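PDB 3QPI: chlorite dismutase from Nitrobacter winogradskyi, which probably uses a bound heme b to decompose chlorite into chloride and molecular oxygen, as a chlorite O(2)-lyase. Local coordinates for residues 17-22 and 173-178. Numbering follows the deposited sequence.
Sequences LSVAPV and REVDIR
Ser18 pairs with Arg178 and Ala20 with Asp176 as the hydrogen-bonded positions of two antiparallel strands, whose local axes approach to 4.7 Å at an angle of 157°. Ala20 N donates a hydrogen bond to Asp176 O at 2.8 Å, and Asp176 N returns the bond to Ala20 O; Arg178 N likewise bonds to Ser18 O. At one end Leu17 and Ser18 both face Arg178, a classic beta bulge in which the two amides send weak bonds to the same Arg178 O.

Val19, Val175 and Ile177 share one face of the sheet. Val19 CG1, anti to its backbone N, reaches Val175 CG1 at 3.9 Å, while its other methyl meets Ile177 CG1 more loosely. Across the other face, Ser18 OG lies 3.5 Å from Arg178 CB and also shares a water with Asp176 O.

Val22 straddles two acids: CG1 rests 3.6 Å from Glu174 OE1 and CG2 sits 3.4 Å from Asp176 OD2. A second water bridges that carboxylate oxygen to Pro21 O. The bend at chi2 (-63°) folds the Arg178 chain back along its own strand, where NH2 makes a salt bridge to Asp176 OD1 at 2.9 Å and NH1 bonds to Ile177 O from above the carbonyl plane. Helix 152-163 supplies counter-charges: Arg163 bridges Glu174 and Asp176, and Glu156 takes Arg178 NE, consistent with a charged Asp176-Arg178 pair.

Strand 171-181 lies between 14-23 and 84-92 in the antiparallel sheet; with helix 152-163 packed on it, the arrangement fits the ferredoxin-like alpha+beta arrangement of the dimeric alpha/beta barrel clan, here with the Glu174 side chain about 4 Å from the heme.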
ATOM      1  N   LEU A  17      -0.569   2.507  15.801  1.00 23.92           N
ATOM      2  CA  LEU A  17       0.395   3.514  16.285  1.00 25.31           C
ATOM      3  C   LEU A  17      -0.108   4.904  15.957  1.00 23.90           C
ATOM      4  O   LEU A  17      -0.274   5.739  16.839  1.00 24.25           O
ATOM      5  CB  LEU A  17       1.771   3.275  15.627  1.00 23.90           C
ATOM      6  CG  LEU A  17       2.338   1.919  16.049  1.00 22.25           C
ATOM      7  CD1 LEU A  17       3.644   1.507  15.331  1.00 20.94           C
ATOM      8  CD2 LEU A  17       2.510   1.918  17.577  1.00 24.67           C
ATOM      9  N   SER A  18      -0.417   5.130  14.686  1.00 24.65           N
ATOM     10  CA  SER A  18      -0.801   6.465  14.234  1.00 28.11           C
ATOM     11  C   SER A  18      -1.603   6.446  12.941  1.00 25.88           C
ATOM     12  O   SER A  18      -1.413   5.576  12.069  1.00 26.91           O
ATOM     13  CB  SER A  18       0.451   7.322  14.004  1.00 22.59           C
ATOM     14  OG  SER A  18       1.358   6.608  13.183  1.00 25.89           O
ATOM     15  N   VAL A  19      -2.472   7.439  12.828  1.00 31.98           N
ATOM     16  CA  VAL A  19      -3.138   7.778  11.581  1.00 34.69           C
ATOM     17  C   VAL A  19      -2.892   9.253  11.281  1.00 34.45           C
ATOM     18  O   VAL A  19      -3.281  10.120  12.072  1.00 32.82           O
ATOM     19  CB  VAL A  19      -4.651   7.573  11.678  1.00 34.84           C
ATOM     20  CG1 VAL A  19      -5.327   7.959  10.352  1.00 32.58           C
ATOM     21  CG2 VAL A  19      -4.977   6.127  12.083  1.00 34.77           C
ATOM     22  N   ALA A  20      -2.271   9.526  10.134  1.00 31.67           N
ATOM     23  CA  ALA A  20      -1.924  10.888   9.730  1.00 34.53           C
ATOM     24  C   ALA A  20      -2.351  11.195   8.288  1.00 35.19           C
ATOM     25  O   ALA A  20      -2.186  10.356   7.387  1.00 32.39           O
ATOM     26  CB  ALA A  20      -0.410  11.102   9.866  1.00 31.78           C
ATOM     27  N   PRO A  21      -2.852  12.420   8.060  1.00 32.35           N
ATOM     28  CA  PRO A  21      -3.254  12.874   6.724  1.00 35.09           C
ATOM     29  C   PRO A  21      -2.078  12.867   5.768  1.00 36.80           C
ATOM     30  O   PRO A  21      -0.945  13.048   6.222  1.00 36.02           O
ATOM     31  CB  PRO A  21      -3.715  14.313   6.963  1.00 37.08           C
ATOM     32  CG  PRO A  21      -4.008  14.392   8.422  1.00 36.89           C
ATOM     33  CD  PRO A  21      -3.011  13.483   9.064  1.00 35.36           C
ATOM     34  N   VAL A  22      -2.319  12.635   4.479  1.00 27.07           N
ATOM     35  CA  VAL A  22      -1.261  12.857   3.495  1.00 25.68           C
ATOM     36  C   VAL A  22      -1.735  13.772   2.361  1.00 30.60           C
ATOM     37  O   VAL A  22      -1.172  14.851   2.158  1.00 28.65           O
ATOM     38  CB  VAL A  22      -0.732  11.561   2.908  1.00 27.77           C
ATOM     39  CG1 VAL A  22       0.336  11.872   1.869  1.00 24.88           C
ATOM     40  CG2 VAL A  22      -0.212  10.660   4.022  1.00 25.50           C
ATOM     41  N   ARG A 173      -5.992  11.331  -3.044  1.00 31.53           N
ATOM     42  CA  ARG A 173      -6.265  11.060  -1.646  1.00 32.20           C
ATOM     43  C   ARG A 173      -5.335   9.961  -1.152  1.00 33.86           C
ATOM     44  O   ARG A 173      -5.108   8.977  -1.847  1.00 33.72           O
ATOM     45  CB  ARG A 173      -7.730  10.683  -1.414  1.00 32.73           C
ATOM     46  CG  ARG A 173      -8.110  10.601   0.058  1.00 32.37           C
ATOM     47  CD  ARG A 173      -9.589  10.244   0.285  1.00 32.86           C
ATOM     48  NE  ARG A 173      -9.889  10.182   1.722  1.00 34.59           N
ATOM     49  CZ  ARG A 173     -10.944   9.573   2.269  1.00 35.69           C
ATOM     50  NH1 ARG A 173     -11.847   8.967   1.507  1.00 33.79           N
ATOM     51  NH2 ARG A 173     -11.098   9.571   3.596  1.00 35.42           N
ATOM     52  N   GLU A 174      -4.815  10.136   0.062  1.00 30.34           N
ATOM     53  CA  GLU A 174      -3.838   9.228   0.622  1.00 28.54           C
ATOM     54  C   GLU A 174      -3.758   9.429   2.119  1.00 28.98           C
ATOM     55  O   GLU A 174      -3.704  10.555   2.599  1.00 28.34           O
ATOM     56  CB  GLU A 174      -2.467   9.487  -0.010  1.00 28.57           C
ATOM     57  CG  GLU A 174      -1.346   8.610   0.502  1.00 26.96           C
ATOM     58  CD  GLU A 174      -0.101   8.756  -0.337  1.00 30.13           C
ATOM     59  OE1 GLU A 174       0.032   9.794  -1.007  1.00 29.97           O
ATOM     60  OE2 GLU A 174       0.731   7.834  -0.367  1.00 31.54           O
ATOM     61  N   VAL A 175      -3.746   8.331   2.864  1.00 28.89           N
ATOM     62  CA  VAL A 175      -3.717   8.418   4.309  1.00 30.69           C
ATOM     63  C   VAL A 175      -2.601   7.519   4.821  1.00 31.36           C
ATOM     64  O   VAL A 175      -2.352   6.447   4.271  1.00 29.59           O
ATOM     65  CB  VAL A 175      -5.062   7.987   4.934  1.00 33.42           C
ATOM     66  CG1 VAL A 175      -5.037   8.183   6.461  1.00 30.90           C
ATOM     67  CG2 VAL A 175      -6.226   8.751   4.288  1.00 31.61           C
ATOM     68  N   ASP A 176      -1.928   7.979   5.865  1.00 30.12           N
ATOM     69  CA  ASP A 176      -0.847   7.236   6.473  1.00 32.34           C
ATOM     70  C   ASP A 176      -1.317   6.534   7.770  1.00 33.87           C
ATOM     71  O   ASP A 176      -1.562   7.186   8.793  1.00 33.00           O
ATOM     72  CB  ASP A 176       0.322   8.189   6.769  1.00 32.00           C
ATOM     73  CG  ASP A 176       1.441   8.077   5.747  1.00 32.63           C
ATOM     74  OD1 ASP A 176       1.487   7.076   5.002  1.00 31.34           O
ATOM     75  OD2 ASP A 176       2.283   8.992   5.686  1.00 35.13           O
ATOM     76  N   ILE A 177      -1.467   5.212   7.715  1.00 28.53           N
ATOM     77  CA  ILE A 177      -1.744   4.422   8.918  1.00 26.85           C
ATOM     78  C   ILE A 177      -0.526   3.576   9.286  1.00 27.60           C
ATOM     79  O   ILE A 177       0.024   2.875   8.432  1.00 25.62           O
ATOM     80  CB  ILE A 177      -2.978   3.523   8.711  1.00 28.39           C
ATOM     81  CG1 ILE A 177      -4.173   4.374   8.266  1.00 25.75           C
ATOM     82  CG2 ILE A 177      -3.320   2.771  10.004  1.00 29.50           C
ATOM     83  CD1 ILE A 177      -5.333   3.587   7.796  1.00 28.08           C
ATOM     84  N   ARG A 178      -0.086   3.653  10.544  1.00 25.42           N
ATOM     85  CA  ARG A 178       1.035   2.821  10.985  1.00 29.00           C
ATOM     86  C   ARG A 178       0.626   1.889  12.119  1.00 29.29           C
ATOM     87  O   ARG A 178      -0.126   2.279  13.010  1.00 28.25           O
ATOM     88  CB  ARG A 178       2.235   3.680  11.430  1.00 27.18           C
ATOM     89  CG  ARG A 178       2.809   4.563  10.319  1.00 28.45           C
ATOM     90  CD  ARG A 178       3.386   3.739   9.158  1.00 26.77           C
ATOM     91  NE  ARG A 178       3.947   4.599   8.120  1.00 26.90           N
ATOM     92  CZ  ARG A 178       3.275   5.060   7.060  1.00 27.31           C
ATOM     93  NH1 ARG A 178       1.990   4.747   6.864  1.00 25.35           N
ATOM     94  NH2 ARG A 178       3.896   5.859   6.192  1.00 29.75           N
TER
HETATM   95  O   HOH W   1       0.411   7.573  10.470  1.00 29.42           O
HETATM   96  O   HOH W   2       1.592  11.431   6.792  1.00 45.82           O
HETATM   97  O   HOH W   3      -5.055  12.355   4.262  1.00 27.04           O